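PDB 3MPR: putative endonuclease/exonuclease/phosphatase family protein from Bacteroides thetaiotaomicron, which probably cleaves phosphodiester bonds in nucleic acids as a metal-dependent nuclease of the endonuclease/exonuclease/phosphatase family. Local coordinates for residues 12-17 and 47-52; 52-57 and 77-82. All blocks are in the same frame, centred on the assembly; numbering follows the deposited sequence.

Interaction 1 of 2, residues 12-17 and 47-52; sequences YNLRNA and FGTQEC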
loop_
_atom_site.group_PDB
_atom_site.type_symbol
_atom_site.label_atom_id
_atom_site.label_comp_id
_atom_site.label_asym_id
_atom_site.label_seq_id
_atom_site.Cartn_x
_atom_site.Cartn_y
_atom_site.Cartn_z
ATOM N N TYR A 12 7.964 -12.079 1.075
ATOM C CA TYR A 12 8.747 -11.159 0.241
ATOM C C TYR A 12 10.119 -11.739 -0.020
ATOM O O TYR A 12 10.927 -11.868 0.905
ATOM C CB TYR A 12 8.902 -9.832 0.972
ATOM C CG TYR A 12 9.221 -8.626 0.105
ATOM C CD1 TYR A 12 9.385 -8.738 -1.268
ATOM C CD2 TYR A 12 9.345 -7.366 0.677
ATOM C CE1 TYR A 12 9.668 -7.620 -2.052
ATOM C CE2 TYR A 12 9.629 -6.236 -0.101
ATOM C CZ TYR A 12 9.792 -6.372 -1.458
ATOM O OH TYR A 12 10.067 -5.255 -2.223
ATOM N N ASN A 13 10.386 -12.083 -1.276
ATOM C CA ASN A 13 11.722 -12.510 -1.674
ATOM C C ASN A 13 12.592 -11.270 -1.884
ATOM O O ASN A 13 12.353 -10.490 -2.802
ATOM C CB ASN A 13 11.649 -13.341 -2.953
ATOM C CG ASN A 13 13.015 -13.808 -3.424
ATOM O OD1 ASN A 13 14.015 -13.122 -3.233
ATOM N ND2 ASN A 13 13.062 -14.984 -4.034
ATOM N N LEU A 14 13.596 -11.092 -1.029
ATOM C CA LEU A 14 14.357 -9.843 -0.980
ATOM C C LEU A 14 15.533 -9.826 -1.961
ATOM O O LEU A 14 16.213 -8.806 -2.109
ATOM C CB LEU A 14 14.833 -9.560 0.453
ATOM C CG LEU A 14 13.735 -9.519 1.527
ATOM C CD1 LEU A 14 14.255 -8.847 2.792
ATOM C CD2 LEU A 14 12.492 -8.800 1.025
ATOM N N ARG A 15 15.762 -10.960 -2.619
ATOM C CA ARG A 15 16.832 -11.105 -3.612
ATOM C C ARG A 15 18.236 -11.107 -2.991
ATOM O O ARG A 15 18.669 -10.138 -2.359
ATOM C CB ARG A 15 16.718 -10.034 -4.701
ATOM C CG ARG A 15 17.744 -10.165 -5.823
ATOM C CD ARG A 15 17.636 -11.534 -6.488
ATOM N NE ARG A 15 18.506 -11.671 -7.656
ATOM C CZ ARG A 15 18.830 -12.845 -8.186
ATOM N NH1 ARG A 15 18.362 -13.963 -7.637
ATOM N NH2 ARG A 15 19.623 -12.909 -9.246
ATOM N N ASN A 16 18.949 -12.211 -3.164
ATOM C CA ASN A 16 20.276 -12.320 -2.574
ATOM C C ASN A 16 21.195 -11.210 -3.086
ATOM O O ASN A 16 21.123 -10.809 -4.249
ATOM C CB ASN A 16 20.878 -13.696 -2.854
ATOM C CG ASN A 16 21.312 -13.854 -4.288
ATOM O OD1 ASN A 16 20.597 -14.421 -5.110
ATOM N ND2 ASN A 16 22.493 -13.343 -4.601
ATOM N N ALA A 17 22.051 -10.712 -2.206
ATOM C CA ALA A 17 22.993 -9.666 -2.583
ATOM C C ALA A 17 24.110 -10.246 -3.445
ATOM O O ALA A 17 24.812 -11.161 -3.023
ATOM C CB ALA A 17 23.552 -8.982 -1.354
ATOM N N PHE A 47 6.479 -11.442 8.650
ATOM C CA PHE A 47 6.640 -11.778 7.242
ATOM C C PHE A 47 7.780 -12.753 6.995
ATOM O O PHE A 47 8.773 -12.726 7.703
ATOM C CB PHE A 47 6.783 -10.514 6.365
ATOM C CG PHE A 47 7.956 -9.614 6.721
ATOM C CD1 PHE A 47 7.900 -8.761 7.808
ATOM C CD2 PHE A 47 9.078 -9.568 5.908
ATOM C CE1 PHE A 47 8.964 -7.916 8.098
ATOM C CE2 PHE A 47 10.140 -8.735 6.190
ATOM C CZ PHE A 47 10.079 -7.895 7.291
ATOM N N GLY A 48 7.595 -13.617 6.000
ATOM C CA GLY A 48 8.611 -14.539 5.555
ATOM C C GLY A 48 9.419 -13.867 4.468
ATOM O O GLY A 48 8.873 -13.170 3.606
ATOM N N THR A 49 10.729 -14.039 4.536
ATOM C CA THR A 49 11.622 -13.537 3.500
ATOM C C THR A 49 12.372 -14.694 2.851
ATOM O O THR A 49 12.525 -15.754 3.451
ATOM C CB THR A 49 12.658 -12.565 4.079
ATOM O OG1 THR A 49 13.521 -13.264 4.994
ATOM C CG2 THR A 49 11.964 -11.398 4.788
ATOM N N GLN A 50 12.856 -14.490 1.633
ATOM C CA GLN A 50 13.705 -15.489 1.006
ATOM C C GLN A 50 14.964 -14.838 0.428
ATOM O O GLN A 50 14.984 -13.634 0.145
ATOM C CB GLN A 50 12.943 -16.278 -0.062
ATOM C CG GLN A 50 11.616 -16.879 0.427
ATOM C CD GLN A 50 10.457 -15.894 0.395
ATOM O OE1 GLN A 50 10.310 -15.110 -0.548
ATOM N NE2 GLN A 50 9.610 -15.940 1.423
ATOM N N GLU A 51 16.010 -15.650 0.303
ATOM C CA GLU A 51 17.269 -15.300 -0.366
ATOM C C GLU A 51 18.293 -14.485 0.411
ATOM O O GLU A 51 19.365 -14.198 -0.113
ATOM C CB GLU A 51 17.027 -14.652 -1.731
ATOM C CG GLU A 51 16.424 -15.596 -2.747
ATOM C CD GLU A 51 16.595 -15.130 -4.188
ATOM O OE1 GLU A 51 17.586 -14.418 -4.490
ATOM O OE2 GLU A 51 15.748 -15.509 -5.025
ATOM N N CYS A 52 17.994 -14.100 1.642
ATOM C CA CYS A 52 18.943 -13.258 2.369
ATOM C C CYS A 52 20.152 -14.026 2.896
ATOM O O CYS A 52 20.007 -15.044 3.555
ATOM C CB CYS A 52 18.263 -12.589 3.555
ATOM S SG CYS A 52 17.151 -11.254 3.077
#
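One carboxylate, that of E51, takes donors from three different residues of the facing segment, N13, R15 and N16, just where two parallel strands come to an end. The strands are neighbours in one sheet of the DNase I-like fold, Y12 paired with T49 and N13 with Q50. Y12 N donates to G48 O at 2.9 Å, a weak bond runs back from Q50 N to Y12 O, and L14 N to Q50 O closes the ladder. Beyond it the two segments are joined by the E51 carboxylate, which meets side chains and one backbone N-H. E51 OE1 accepts the backbone N of N16 at 2.9 Å on its anti side, tilted out of the carboxylate plane, and, through its syn lone pair, NH1 of R15 at 3.3 Å, a salt bridge in which guanidinium and carboxylate planes stand 69° apart. R15 NE is paired with D21, so this guanidinium lies between two acids. E51 is a magnesium ligand of this protein, although no metal is bound in this chain; N13, R15 and the N16 backbone probably help to hold this metal-binding side chain in place. The N13 amide reaches E51 because chi1 of 180° swings CG opposite the backbone N, while OD1 turns back to accept R15 N at 2.8 Å in an Asx turn; ND2 also donates to D178. L14 packs CD1 against C52 SG, 3.8 Å away, and the methyl CG2 of T49, whose OG1 is bonded to A85 O. N13 ND2 reaches E51 OE2 at 2.9 Å, nearly straight at 164°, arriving from above the carboxylate plane.

Interaction 2 of 2, residues 52-57 and 77-82; sequences CFLHQL and GKDKGE
F53 brings its ring obliquely against the backbone of G81 and E82, with CD1 3.6 Å from G81 O and CE1 3.9 Å from E82 N. The CG of E82 crosses the ring atom CE1 of F53 at 4.0 Å, the ring and the carboxylate planes being nearly perpendicular. Next to this close part, C52 O receives a CA-H...O contact from E82 CA at 3.5 Å. No direct hydrogen bond joins the segments. F53 sits at the N-cap position of helix 54-63, and a water bridges from this helix start to the loop between strands 67-70 and 86-89: it accepts from L54 N and donates to D79 O and to G81 O, in the plane of the F53 ring at its edge. An alanine here would remove the ring and is likely to leave G81 and the CG of E82 without their apolar cover, and the water less sheltered. Toward solvent the contact thins to one methyl of L54 against exposed D79. There a chi1 of 178° turns the leucine branch away from its own backbone N and sends L54 CD2 to the carboxyl carbon CG of D79 at 3.6 Å, an apolar methyl against an acid, while the same leucine also touches Y69 of strand 67-70.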
loop_
_atom_site.group_PDB
_atom_site.type_symbol
_atom_site.label_atom_id
_atom_site.label_comp_id
_atom_site.label_asym_id
_atom_site.label_seq_id
_atom_site.Cartn_x
_atom_site.Cartn_y
_atom_site.Cartn_z
ATOM N N CYS A 52 17.994 -14.100 1.642
ATOM C CA CYS A 52 18.943 -13.258 2.369
ATOM C C CYS A 52 20.152 -14.026 2.896
ATOM O O CYS A 52 20.007 -15.044 3.555
ATOM C CB CYS A 52 18.263 -12.589 3.555
ATOM S SG CYS A 52 17.151 -11.254 3.077
ATOM N N PHE A 53 21.340 -13.499 2.642
ATOM C CA PHE A 53 22.513 -13.959 3.356
ATOM C C PHE A 53 22.481 -13.290 4.721
ATOM O O PHE A 53 21.737 -12.339 4.932
ATOM C CB PHE A 53 23.787 -13.598 2.585
ATOM C CG PHE A 53 23.952 -14.353 1.304
ATOM C CD1 PHE A 53 24.212 -15.710 1.317
ATOM C CD2 PHE A 53 23.878 -13.701 0.085
ATOM C CE1 PHE A 53 24.373 -16.412 0.139
ATOM C CE2 PHE A 53 24.033 -14.397 -1.097
ATOM C CZ PHE A 53 24.282 -15.755 -1.070
ATOM N N LEU A 54 23.275 -13.780 5.664
ATOM C CA LEU A 54 23.213 -13.231 7.009
ATOM C C LEU A 54 23.465 -11.722 7.036
ATOM O O LEU A 54 22.833 -11.004 7.800
ATOM C CB LEU A 54 24.200 -13.954 7.939
ATOM C CG LEU A 54 24.277 -13.446 9.382
ATOM C CD1 LEU A 54 22.929 -13.549 10.080
ATOM C CD2 LEU A 54 25.354 -14.194 10.173
ATOM N N HIS A 55 24.391 -11.230 6.218
ATOM C CA HIS A 55 24.670 -9.800 6.254
ATOM C C HIS A 55 23.444 -8.971 5.865
ATOM O O HIS A 55 23.205 -7.907 6.435
ATOM C CB HIS A 55 25.918 -9.420 5.442
ATOM C CG HIS A 55 25.730 -9.441 3.956
ATOM N ND1 HIS A 55 25.940 -10.569 3.193
ATOM C CD2 HIS A 55 25.424 -8.452 3.085
ATOM C CE1 HIS A 55 25.742 -10.282 1.919
ATOM N NE2 HIS A 55 25.428 -9.002 1.826
ATOM N N GLN A 56 22.659 -9.481 4.920
ATOM C CA GLN A 56 21.416 -8.827 4.518
ATOM C C GLN A 56 20.372 -8.838 5.641
ATOM O O GLN A 56 19.605 -7.885 5.800
ATOM C CB GLN A 56 20.841 -9.532 3.293
ATOM C CG GLN A 56 21.697 -9.420 2.046
ATOM C CD GLN A 56 21.061 -10.127 0.886
ATOM O OE1 GLN A 56 20.144 -9.599 0.251
ATOM N NE2 GLN A 56 21.515 -11.336 0.613
ATOM N N LEU A 57 20.322 -9.927 6.405
ATOM C CA LEU A 57 19.400 -10.001 7.539
ATOM C C LEU A 57 19.757 -8.947 8.577
ATOM O O LEU A 57 18.875 -8.304 9.153
ATOM C CB LEU A 57 19.418 -11.403 8.160
ATOM C CG LEU A 57 18.906 -12.532 7.253
ATOM C CD1 LEU A 57 19.091 -13.869 7.950
ATOM C CD2 LEU A 57 17.423 -12.309 6.898
ATOM N N GLY A 77 23.202 -24.745 8.299
ATOM C CA GLY A 77 22.319 -24.654 9.445
ATOM C C GLY A 77 22.794 -23.658 10.480
ATOM O O GLY A 77 22.281 -23.616 11.598
ATOM N N LYS A 78 23.764 -22.842 10.098
ATOM C CA LYS A 78 24.286 -21.813 10.984
ATOM C C LYS A 78 24.248 -20.453 10.284
ATOM O O LYS A 78 23.170 -19.907 10.070
ATOM C CB LYS A 78 25.707 -22.176 11.430
ATOM C CG LYS A 78 25.754 -23.454 12.263
ATOM C CD LYS A 78 27.186 -23.828 12.663
ATOM C CE LYS A 78 28.022 -24.240 11.457
ATOM N NZ LYS A 78 29.400 -24.672 11.834
ATOM N N ASP A 79 25.411 -19.926 9.908
ATOM C CA ASP A 79 25.491 -18.609 9.261
ATOM C C ASP A 79 25.698 -18.631 7.743
ATOM O O ASP A 79 25.757 -17.571 7.113
ATOM C CB ASP A 79 26.617 -17.778 9.887
ATOM C CG ASP A 79 26.348 -17.425 11.337
ATOM O OD1 ASP A 79 25.176 -17.487 11.768
ATOM O OD2 ASP A 79 27.311 -17.075 12.042
ATOM N N LYS A 80 25.829 -19.814 7.148
ATOM C CA LYS A 80 26.172 -19.889 5.731
ATOM C C LYS A 80 24.985 -20.112 4.805
ATOM O O LYS A 80 24.132 -20.949 5.071
ATOM C CB LYS A 80 27.217 -20.983 5.482
ATOM C CG LYS A 80 28.621 -20.595 5.931
ATOM C CD LYS A 80 29.651 -21.633 5.515
ATOM C CE LYS A 80 31.061 -21.172 5.875
ATOM N NZ LYS A 80 31.174 -20.776 7.309
ATOM N N GLY A 81 24.957 -19.370 3.704
ATOM C CA GLY A 81 23.959 -19.564 2.668
ATOM C C GLY A 81 22.740 -18.662 2.802
ATOM O O GLY A 81 22.656 -17.833 3.709
ATOM N N GLU A 82 21.790 -18.829 1.890
ATOM C CA GLU A 82 20.550 -18.056 1.938
ATOM C C GLU A 82 19.672 -18.545 3.079
ATOM O O GLU A 82 19.789 -19.691 3.504
ATOM C CB GLU A 82 19.798 -18.198 0.624
ATOM C CG GLU A 82 20.603 -17.709 -0.573
ATOM C CD GLU A 82 19.787 -17.692 -1.843
ATOM O OE1 GLU A 82 18.591 -18.071 -1.798
ATOM O OE2 GLU A 82 20.343 -17.304 -2.885
HETATM O O HOH W 1 24.472 -16.408 5.240
#

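How the interactions relate
Interactions 1 and 2 follow one another along the chain and share C52, where strand 46-50 gives way to helix 54-63; their centres lie 11 Å apart. C52 serves both, giving its side chain to interaction 1 and its carbonyl to interaction 2, where that oxygen also accepts from H83. The magnesium ligand E51 belongs to interaction 1, yet E82 of interaction 2 is right beside it, with E82 OE1 3.4 Å from E51 CA. Segment 77-82 thus brings E82 next to the magnesium ligand, while K78, D79 and K80 are exposed. Q56, on the helix of interaction 2, packs against N16 and A17 of interaction 1.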